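Local coordinates for protein neurotoxin (Clostridium botulinum, PDB 2QN0) that probably acts as a zinc endopeptidase, the light chain of botulinum neurotoxin type C1, cutting SNARE proteins with dual substrate specificity, at residues R109-P117 and Y322-R331; N232-I243 and Y351-T359. All blocks are in the same frame, centred on the assembly; numbering follows the deposited sequence.

Contact 2 contains the end of the zinc-binding helix 223-238 and its exit; contact 1 adjoins them. Contact 2 sets residues 232-243, with the zinc ligand H233, beside residues 351-359; contact 1 joins residues 109-117, which leave helix 101-112, to the end of helix 319-330. Their centres lie about 14 Å apart and their segments alternate along the chain. Y239 OH approaches D113 OD2 at 2.5 Å, probably a hydrogen bond, and R109 NH2 forms a salt bridge to E353 OE1 at 2.8 Å. K329, reaching across contact 1, also donates to the carbonyl of L238. Zinc, held by H229, H233 and E269, belongs to contact 2; contact 1 contributes no ligand to it.

Contact 1 of 2, residues R109-P117 and Y322-R331; sequences RLSTDIPFP and YKQKLIRKYR
The Schellman motif that ends helix 319-330, with R331 at its positive-phi position, lies beside the loop 113-117 leaving helix 101-112 in this clostridial neurotoxin zinc protease fold. K329 spans the two. With CG anti to the backbone N (chi1 170°) and the chain extended beyond it, its aliphatic part runs past the D113 carboxylate, CB 3.8 Å from D113 OD1, and NZ reaches the carbonyl of I114. D113 OD2 is probably hydrogen-bonded to Y239 OH. The lysine bond, K329 NZ to I114 O, is 2.7 Å long, with the donor tilted 32° from the carbonyl plane. NZ also donates to Y330 OH, with L238 O the third oxygen gripping the buried ammonium. Y330 OH in turn bonds to G185 O. L326 fills the apolar side: its CD1 lies 3.8 Å from F116 CD1 and 3.7 Å from P117 CD. I114 CD1 comes to the edge of the Y322 ring, 3.8 Å from Y322 CD2, while strand 126-128 adds F127 against P117, Y322 and L326. At the other end the guanidinium planes of R109 and R331 stand 70° apart, R331 NH2 over a face of R109; R109 NE also has a salt bridge to E105, and E353 pairs with both arginines, which probably offsets their like charges. One water lies 2.7 Å from D113 OD1 and 2.8 Å from K325 O, within hydrogen-bonding distance of both.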
loop_
_atom_site.group_PDB
_atom_site.type_symbol
_atom_site.label_atom_id
_atom_site.label_comp_id
_atom_site.label_asym_id
_atom_site.label_seq_id
_atom_site.Cartn_x
_atom_site.Cartn_y
_atom_site.Cartn_z
ATOM N N ARG A 109 -11.074 6.304 2.451
ATOM C CA ARG A 109 -10.182 6.909 3.431
ATOM C C ARG A 109 -8.829 7.288 2.846
ATOM O O ARG A 109 -8.359 8.410 3.027
ATOM C CB ARG A 109 -10.002 5.972 4.628
ATOM C CG ARG A 109 -11.313 5.687 5.346
ATOM C CD ARG A 109 -11.107 4.945 6.651
ATOM N NE ARG A 109 -12.387 4.523 7.212
ATOM C CZ ARG A 109 -12.549 4.029 8.435
ATOM N NH1 ARG A 109 -11.508 3.895 9.244
ATOM N NH2 ARG A 109 -13.756 3.657 8.841
ATOM N N LEU A 110 -8.197 6.356 2.142
ATOM C CA LEU A 110 -6.893 6.633 1.548
ATOM C C LEU A 110 -6.918 7.736 0.489
ATOM O O LEU A 110 -5.931 8.448 0.308
ATOM C CB LEU A 110 -6.316 5.360 0.927
ATOM C CG LEU A 110 -5.812 4.302 1.914
ATOM C CD1 LEU A 110 -5.374 3.058 1.150
ATOM C CD2 LEU A 110 -4.647 4.870 2.717
ATOM N N SER A 111 -8.041 7.880 -0.205
ATOM C CA SER A 111 -8.139 8.880 -1.261
ATOM C C SER A 111 -8.733 10.203 -0.812
ATOM O O SER A 111 -8.746 11.159 -1.583
ATOM C CB SER A 111 -8.973 8.333 -2.426
ATOM O OG SER A 111 -10.333 8.190 -2.057
ATOM N N THR A 112 -9.208 10.265 0.431
ATOM C CA THR A 112 -9.823 11.484 0.949
ATOM C C THR A 112 -9.067 12.137 2.104
ATOM O O THR A 112 -8.804 13.338 2.071
ATOM C CB THR A 112 -11.268 11.210 1.408
ATOM O OG1 THR A 112 -12.011 10.649 0.318
ATOM C CG2 THR A 112 -11.937 12.500 1.859
ATOM N N ASP A 113 -8.732 11.366 3.136
ATOM C CA ASP A 113 -8.005 11.941 4.265
ATOM C C ASP A 113 -6.563 12.205 3.872
ATOM O O ASP A 113 -5.993 11.486 3.055
ATOM C CB ASP A 113 -8.072 11.023 5.490
ATOM C CG ASP A 113 -9.432 11.062 6.166
ATOM O OD1 ASP A 113 -10.084 12.124 6.112
ATOM O OD2 ASP A 113 -9.846 10.048 6.761
ATOM N N ILE A 114 -5.972 13.242 4.454
ATOM C CA ILE A 114 -4.606 13.609 4.117
ATOM C C ILE A 114 -3.644 13.616 5.300
ATOM O O ILE A 114 -4.058 13.658 6.458
ATOM C CB ILE A 114 -4.562 15.024 3.500
ATOM C CG1 ILE A 114 -4.973 16.057 4.555
ATOM C CG2 ILE A 114 -5.517 15.110 2.310
ATOM C CD1 ILE A 114 -4.612 17.490 4.189
ATOM N N PRO A 115 -2.336 13.551 5.015
ATOM C CA PRO A 115 -1.337 13.572 6.084
ATOM C C PRO A 115 -1.434 14.951 6.721
ATOM O O PRO A 115 -1.767 15.923 6.038
ATOM C CB PRO A 115 -0.020 13.427 5.329
ATOM C CG PRO A 115 -0.398 12.616 4.133
ATOM C CD PRO A 115 -1.710 13.243 3.717
ATOM N N PHE A 116 -1.177 15.052 8.019
ATOM C CA PHE A 116 -1.198 16.365 8.645
ATOM C C PHE A 116 -0.072 17.113 7.935
ATOM O O PHE A 116 1.003 16.555 7.710
ATOM C CB PHE A 116 -0.867 16.270 10.134
ATOM C CG PHE A 116 -0.846 17.604 10.830
ATOM C CD1 PHE A 116 -1.957 18.051 11.536
ATOM C CD2 PHE A 116 0.277 18.419 10.760
ATOM C CE1 PHE A 116 -1.947 19.297 12.165
ATOM C CE2 PHE A 116 0.298 19.667 11.383
ATOM C CZ PHE A 116 -0.816 20.104 12.086
ATOM N N PRO A 117 -0.299 18.383 7.561
ATOM C CA PRO A 117 0.761 19.125 6.876
ATOM C C PRO A 117 1.893 19.553 7.807
ATOM O O PRO A 117 1.920 20.684 8.293
ATOM C CB PRO A 117 0.013 20.313 6.270
ATOM C CG PRO A 117 -1.077 20.557 7.258
ATOM C CD PRO A 117 -1.552 19.156 7.596
ATOM N N TYR A 322 -8.617 23.344 6.188
ATOM C CA TYR A 322 -7.799 22.185 6.505
ATOM C C TYR A 322 -7.866 21.782 7.966
ATOM O O TYR A 322 -7.700 20.611 8.300
ATOM C CB TYR A 322 -6.362 22.412 6.027
ATOM C CG TYR A 322 -6.291 22.236 4.529
ATOM C CD1 TYR A 322 -6.529 23.306 3.664
ATOM C CD2 TYR A 322 -6.152 20.964 3.976
ATOM C CE1 TYR A 322 -6.641 23.105 2.284
ATOM C CE2 TYR A 322 -6.265 20.751 2.610
ATOM C CZ TYR A 322 -6.515 21.823 1.769
ATOM O OH TYR A 322 -6.680 21.590 0.425
ATOM N N LYS A 323 -8.136 22.743 8.839
ATOM C CA LYS A 323 -8.273 22.431 10.253
ATOM C C LYS A 323 -9.487 21.507 10.370
ATOM O O LYS A 323 -9.440 20.480 11.046
ATOM C CB LYS A 323 -8.499 23.714 11.059
ATOM C CG LYS A 323 -8.827 23.492 12.527
ATOM C CD LYS A 323 -8.925 24.824 13.259
ATOM C CE LYS A 323 -9.368 24.641 14.700
ATOM N NZ LYS A 323 -9.490 25.954 15.394
ATOM N N GLN A 324 -10.571 21.869 9.690
ATOM C CA GLN A 324 -11.790 21.064 9.719
ATOM C C GLN A 324 -11.592 19.678 9.107
ATOM O O GLN A 324 -12.117 18.688 9.617
ATOM C CB GLN A 324 -12.922 21.788 8.990
ATOM C CG GLN A 324 -13.407 23.036 9.709
ATOM C CD GLN A 324 -13.855 22.743 11.131
ATOM O OE1 GLN A 324 -14.695 21.873 11.361
ATOM N NE2 GLN A 324 -13.296 23.471 12.093
ATOM N N LYS A 325 -10.843 19.610 8.012
ATOM C CA LYS A 325 -10.588 18.328 7.359
ATOM C C LYS A 325 -9.801 17.400 8.282
ATOM O O LYS A 325 -10.088 16.204 8.372
ATOM C CB LYS A 325 -9.808 18.536 6.055
ATOM C CG LYS A 325 -10.622 19.184 4.941
ATOM C CD LYS A 325 -9.827 19.276 3.641
ATOM C CE LYS A 325 -10.689 19.852 2.518
ATOM N NZ LYS A 325 -9.955 19.946 1.224
ATOM N N LEU A 326 -8.811 17.957 8.969
ATOM C CA LEU A 326 -7.988 17.165 9.877
ATOM C C LEU A 326 -8.768 16.751 11.125
ATOM O O LEU A 326 -8.556 15.664 11.662
ATOM C CB LEU A 326 -6.725 17.948 10.237
ATOM C CG LEU A 326 -5.834 18.175 9.007
ATOM C CD1 LEU A 326 -4.801 19.253 9.282
ATOM C CD2 LEU A 326 -5.157 16.863 8.625
ATOM N N ILE A 327 -9.673 17.612 11.582
ATOM C CA ILE A 327 -10.499 17.281 12.739
ATOM C C ILE A 327 -11.332 16.045 12.397
ATOM O O ILE A 327 -11.480 15.137 13.216
ATOM C CB ILE A 327 -11.441 18.454 13.110
ATOM C CG1 ILE A 327 -10.624 19.591 13.733
ATOM C CG2 ILE A 327 -12.534 17.969 14.058
ATOM C CD1 ILE A 327 -11.407 20.875 13.952
ATOM N N ARG A 328 -11.866 16.005 11.176
ATOM C CA ARG A 328 -12.664 14.861 10.740
ATOM C C ARG A 328 -11.802 13.606 10.584
ATOM O O ARG A 328 -12.225 12.507 10.936
ATOM C CB ARG A 328 -13.369 15.158 9.410
ATOM C CG ARG A 328 -14.515 16.163 9.507
ATOM C CD ARG A 328 -15.362 16.161 8.234
ATOM N NE ARG A 328 -14.654 16.690 7.068
ATOM C CZ ARG A 328 -14.554 17.982 6.768
ATOM N NH1 ARG A 328 -15.117 18.897 7.545
ATOM N NH2 ARG A 328 -13.897 18.361 5.679
ATOM N N LYS A 329 -10.597 13.773 10.045
ATOM C CA LYS A 329 -9.678 12.652 9.849
ATOM C C LYS A 329 -9.406 11.904 11.155
ATOM O O LYS A 329 -9.574 10.687 11.243
ATOM C CB LYS A 329 -8.341 13.155 9.298
ATOM C CG LYS A 329 -7.237 12.099 9.279
ATOM C CD LYS A 329 -5.894 12.698 8.884
ATOM C CE LYS A 329 -4.785 11.649 8.928
ATOM N NZ LYS A 329 -3.439 12.261 8.723
ATOM N N TYR A 330 -8.980 12.653 12.162
ATOM C CA TYR A 330 -8.637 12.084 13.460
ATOM C C TYR A 330 -9.827 11.860 14.386
ATOM O O TYR A 330 -9.672 11.323 15.485
ATOM C CB TYR A 330 -7.609 12.984 14.142
ATOM C CG TYR A 330 -6.301 13.102 13.385
ATOM C CD1 TYR A 330 -5.448 12.008 13.258
ATOM C CD2 TYR A 330 -5.914 14.309 12.804
ATOM C CE1 TYR A 330 -4.241 12.111 12.574
ATOM C CE2 TYR A 330 -4.705 14.424 12.114
ATOM C CZ TYR A 330 -3.874 13.319 12.006
ATOM O OH TYR A 330 -2.673 13.412 11.338
ATOM N N ARG A 331 -11.010 12.267 13.937
ATOM C CA ARG A 331 -12.237 12.119 14.717
ATOM C C ARG A 331 -12.146 12.837 16.061
ATOM O O ARG A 331 -12.590 12.323 17.090
ATOM C CB ARG A 331 -12.556 10.635 14.926
ATOM C CG ARG A 331 -12.751 9.887 13.611
ATOM C CD ARG A 331 -13.149 8.441 13.816
ATOM N NE ARG A 331 -13.210 7.726 12.542
ATOM C CZ ARG A 331 -13.512 6.437 12.419
ATOM N NH1 ARG A 331 -13.784 5.710 13.496
ATOM N NH2 ARG A 331 -13.533 5.872 11.219
HETATM O O HOH W 1 -7.982 14.804 5.969
HETATM O O HOH W 2 -10.821 14.692 6.135
#

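Contact 2 of 2, residues N232-I243 and Y351-T359. With ZN (zinc ion), chain B.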
loop_
_atom_site.group_PDB
_atom_site.type_symbol
_atom_site.label_atom_id
_atom_site.label_comp_id
_atom_site.label_asym_id
_atom_site.label_seq_id
_atom_site.Cartn_x
_atom_site.Cartn_y
_atom_site.Cartn_z
ATOM N N ASN A 232 -2.941 -1.496 3.567
ATOM C CA ASN A 232 -3.045 -1.445 5.026
ATOM C C ASN A 232 -1.840 -0.699 5.587
ATOM O O ASN A 232 -1.971 0.072 6.539
ATOM C CB ASN A 232 -3.127 -2.853 5.621
ATOM C CG ASN A 232 -4.442 -3.533 5.298
ATOM O OD1 ASN A 232 -5.427 -2.869 4.971
ATOM N ND2 ASN A 232 -4.471 -4.856 5.402
ATOM N N HIS A 233 -0.661 -0.936 5.019
ATOM C CA HIS A 233 0.523 -0.212 5.473
ATOM C C HIS A 233 0.282 1.272 5.203
ATOM O O HIS A 233 0.622 2.126 6.023
ATOM C CB HIS A 233 1.777 -0.665 4.722
ATOM C CG HIS A 233 2.274 -2.014 5.137
ATOM N ND1 HIS A 233 2.550 -2.332 6.452
ATOM C CD2 HIS A 233 2.570 -3.118 4.412
ATOM C CE1 HIS A 233 2.999 -3.573 6.517
ATOM N NE2 HIS A 233 3.020 -4.071 5.293
ATOM N N ALA A 234 -0.314 1.573 4.050
ATOM C CA ALA A 234 -0.601 2.962 3.683
ATOM C C ALA A 234 -1.583 3.592 4.662
ATOM O O ALA A 234 -1.487 4.784 4.966
ATOM C CB ALA A 234 -1.159 3.036 2.253
ATOM N N MET A 235 -2.536 2.799 5.147
ATOM C CA MET A 235 -3.502 3.303 6.121
ATOM C C MET A 235 -2.772 3.684 7.407
ATOM O O MET A 235 -3.000 4.755 7.975
ATOM C CB MET A 235 -4.560 2.238 6.424
ATOM C CG MET A 235 -5.620 2.088 5.347
ATOM S SD MET A 235 -6.835 3.434 5.388
ATOM C CE MET A 235 -8.071 2.735 6.470
ATOM N N HIS A 236 -1.888 2.805 7.869
ATOM C CA HIS A 236 -1.134 3.078 9.087
ATOM C C HIS A 236 -0.294 4.340 8.900
ATOM O O HIS A 236 -0.205 5.174 9.806
ATOM C CB HIS A 236 -0.220 1.897 9.418
ATOM C CG HIS A 236 -0.941 0.591 9.540
ATOM N ND1 HIS A 236 -0.303 -0.623 9.415
ATOM C CD2 HIS A 236 -2.244 0.308 9.779
ATOM C CE1 HIS A 236 -1.182 -1.598 9.568
ATOM N NE2 HIS A 236 -2.366 -1.060 9.792
ATOM N N ASN A 237 0.308 4.481 7.719
ATOM C CA ASN A 237 1.148 5.640 7.410
ATOM C C ASN A 237 0.354 6.940 7.319
ATOM O O ASN A 237 0.816 7.988 7.762
ATOM C CB ASN A 237 1.891 5.443 6.082
ATOM C CG ASN A 237 2.922 4.335 6.139
ATOM O OD1 ASN A 237 3.452 4.018 7.201
ATOM N ND2 ASN A 237 3.228 3.752 4.983
ATOM N N LEU A 238 -0.825 6.870 6.718
ATOM C CA LEU A 238 -1.670 8.046 6.564
ATOM C C LEU A 238 -2.170 8.567 7.909
ATOM O O LEU A 238 -2.207 9.774 8.139
ATOM C CB LEU A 238 -2.867 7.715 5.672
ATOM C CG LEU A 238 -3.910 8.824 5.497
ATOM C CD1 LEU A 238 -3.235 10.096 4.973
ATOM C CD2 LEU A 238 -5.000 8.347 4.538
ATOM N N TYR A 239 -2.555 7.650 8.792
ATOM C CA TYR A 239 -3.073 8.033 10.101
ATOM C C TYR A 239 -2.001 8.188 11.176
ATOM O O TYR A 239 -2.307 8.419 12.349
ATOM C CB TYR A 239 -4.150 7.039 10.528
ATOM C CG TYR A 239 -5.414 7.206 9.714
ATOM C CD1 TYR A 239 -6.355 8.181 10.046
ATOM C CD2 TYR A 239 -5.635 6.441 8.568
ATOM C CE1 TYR A 239 -7.484 8.396 9.256
ATOM C CE2 TYR A 239 -6.758 6.647 7.771
ATOM C CZ TYR A 239 -7.676 7.623 8.120
ATOM O OH TYR A 239 -8.782 7.830 7.329
ATOM N N GLY A 240 -0.744 8.065 10.762
ATOM C CA GLY A 240 0.374 8.248 11.672
ATOM C C GLY A 240 0.524 7.251 12.802
ATOM O O GLY A 240 0.990 7.608 13.889
ATOM N N ILE A 241 0.149 6.001 12.555
ATOM C CA ILE A 241 0.266 4.977 13.583
ATOM C C ILE A 241 1.189 3.830 13.181
ATOM O O ILE A 241 1.128 2.742 13.758
ATOM C CB ILE A 241 -1.115 4.399 13.958
ATOM C CG1 ILE A 241 -1.763 3.738 12.736
ATOM C CG2 ILE A 241 -2.002 5.511 14.500
ATOM C CD1 ILE A 241 -2.961 2.882 13.072
ATOM N N ALA A 242 2.050 4.070 12.196
ATOM C CA ALA A 242 2.985 3.039 11.749
ATOM C C ALA A 242 3.935 2.663 12.885
ATOM O O ALA A 242 4.366 3.524 13.655
ATOM C CB ALA A 242 3.786 3.539 10.543
ATOM N N ILE A 243 4.249 1.376 12.992
ATOM C CA ILE A 243 5.164 0.894 14.028
ATOM C C ILE A 243 6.561 0.834 13.424
ATOM O O ILE A 243 6.740 0.313 12.323
ATOM C CB ILE A 243 4.787 -0.528 14.505
ATOM C CG1 ILE A 243 3.320 -0.570 14.947
ATOM C CG2 ILE A 243 5.714 -0.957 15.644
ATOM C CD1 ILE A 243 3.006 0.288 16.141
ATOM N N TYR A 351 -8.409 3.427 16.273
ATOM C CA TYR A 351 -7.190 2.635 16.319
ATOM C C TYR A 351 -7.491 1.163 16.066
ATOM O O TYR A 351 -6.745 0.487 15.360
ATOM C CB TYR A 351 -6.493 2.789 17.675
ATOM C CG TYR A 351 -5.073 2.272 17.683
ATOM C CD1 TYR A 351 -4.015 3.072 17.253
ATOM C CD2 TYR A 351 -4.785 0.972 18.104
ATOM C CE1 TYR A 351 -2.705 2.595 17.244
ATOM C CE2 TYR A 351 -3.480 0.485 18.098
ATOM C CZ TYR A 351 -2.447 1.297 17.668
ATOM O OH TYR A 351 -1.156 0.819 17.657
ATOM N N ASN A 352 -8.583 0.664 16.642
ATOM C CA ASN A 352 -8.954 -0.734 16.459
ATOM C C ASN A 352 -9.292 -1.014 15.000
ATOM O O ASN A 352 -8.906 -2.045 14.454
ATOM C CB ASN A 352 -10.146 -1.101 17.342
ATOM C CG ASN A 352 -10.522 -2.562 17.217
ATOM O OD1 ASN A 352 -11.540 -2.906 16.622
ATOM N ND2 ASN A 352 -9.685 -3.434 17.766
ATOM N N GLU A 353 -10.019 -0.096 14.372
ATOM C CA GLU A 353 -10.376 -0.253 12.964
ATOM C C GLU A 353 -9.126 -0.372 12.103
ATOM O O GLU A 353 -8.989 -1.293 11.297
ATOM C CB GLU A 353 -11.174 0.956 12.476
ATOM C CG GLU A 353 -12.649 0.938 12.809
ATOM C CD GLU A 353 -13.332 2.229 12.412
ATOM O OE1 GLU A 353 -12.953 2.801 11.365
ATOM O OE2 GLU A 353 -14.248 2.668 13.139
ATOM N N LEU A 354 -8.216 0.579 12.281
ATOM C CA LEU A 354 -6.981 0.637 11.505
ATOM C C LEU A 354 -6.016 -0.528 11.680
ATOM O O LEU A 354 -5.262 -0.846 10.761
ATOM C CB LEU A 354 -6.237 1.938 11.823
ATOM C CG LEU A 354 -7.000 3.230 11.528
ATOM C CD1 LEU A 354 -6.186 4.420 11.998
ATOM C CD2 LEU A 354 -7.281 3.324 10.026
ATOM N N THR A 355 -6.042 -1.168 12.847
ATOM C CA THR A 355 -5.117 -2.263 13.125
ATOM C C THR A 355 -5.707 -3.664 13.200
ATOM O O THR A 355 -4.970 -4.646 13.083
ATOM C CB THR A 355 -4.363 -2.015 14.449
ATOM O OG1 THR A 355 -5.311 -1.877 15.516
ATOM C CG2 THR A 355 -3.518 -0.754 14.356
ATOM N N GLN A 356 -7.016 -3.771 13.395
ATOM C CA GLN A 356 -7.630 -5.085 13.506
ATOM C C GLN A 356 -8.800 -5.390 12.579
ATOM O O GLN A 356 -9.170 -6.553 12.426
ATOM C CB GLN A 356 -8.022 -5.337 14.967
ATOM C CG GLN A 356 -6.806 -5.373 15.883
ATOM C CD GLN A 356 -7.110 -5.904 17.268
ATOM O OE1 GLN A 356 -7.931 -6.804 17.432
ATOM N NE2 GLN A 356 -6.430 -5.361 18.271
ATOM N N ILE A 357 -9.381 -4.366 11.957
ATOM C CA ILE A 357 -10.494 -4.585 11.036
ATOM C C ILE A 357 -10.012 -4.497 9.584
ATOM O O ILE A 357 -10.349 -5.340 8.753
ATOM C CB ILE A 357 -11.619 -3.566 11.276
ATOM C CG1 ILE A 357 -12.181 -3.755 12.689
ATOM C CG2 ILE A 357 -12.720 -3.747 10.236
ATOM C CD1 ILE A 357 -13.329 -2.826 13.031
ATOM N N PHE A 358 -9.229 -3.468 9.283
ATOM C CA PHE A 358 -8.671 -3.307 7.945
ATOM C C PHE A 358 -7.397 -4.147 7.903
ATOM O O PHE A 358 -6.288 -3.619 8.014
ATOM C CB PHE A 358 -8.347 -1.835 7.683
ATOM C CG PHE A 358 -9.560 -0.992 7.395
ATOM C CD1 PHE A 358 -10.206 -1.079 6.166
ATOM C CD2 PHE A 358 -10.069 -0.129 8.358
ATOM C CE1 PHE A 358 -11.343 -0.317 5.899
ATOM C CE2 PHE A 358 -11.208 0.638 8.103
ATOM C CZ PHE A 358 -11.846 0.543 6.869
ATOM N N THR A 359 -7.572 -5.461 7.754
ATOM C CA THR A 359 -6.450 -6.398 7.720
ATOM C C THR A 359 -6.622 -7.418 6.597
ATOM O O THR A 359 -7.743 -7.736 6.202
ATOM C CB THR A 359 -6.338 -7.196 9.040
ATOM O OG1 THR A 359 -7.479 -8.054 9.172
ATOM C CG2 THR A 359 -6.279 -6.250 10.239
HETATM ZN ZN ZN B . 3.474 -5.976 4.601
HETATM O O HOH W 3 -3.857 -3.415 9.380
HETATM O O HOH W 4 0.606 2.407 16.399
HETATM O O HOH W 5 4.521 -5.837 2.808
#
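L354 points at the end of the zinc-binding helix, meeting M235 of the last turn and Y239 and I241 of the exit. Its CD1 sits 3.6 Å from Y239 CB, the two side chains crossing at about a right angle, and its CD2 meets M235 CE. Bent at chi2 and chi3, M235 lays that same methyl over the centre of the F358 ring, a CH-pi contact 4.0 Å from CE to the centroid. I241 CD1 touches L354 CB at 3.6 Å, and its CG2 approaches Y351 CE1 obliquely. H236 turns its ring edge to the other helix: NE2 makes a weak, bent bond to L354 O (3.1 Å, 130° at the hydrogen), and a water in the ring plane links NE2 to F358 O. A second water joins I241 O to Y351 OH. N232 packs against the F358 carbonyl, while its amide bonds to Y363 OH and A272 O. H233, on the same helix, binds zinc through NE2 at 2.1 Å. Segments 232-238 and 351-357 run nearly antiparallel (156°), axes 9.9 Å apart; helix 101-112 packs on M235, Y239 and F358, helix 267-273 on H236 and T355, and helix 283-304 on I241 and Y351.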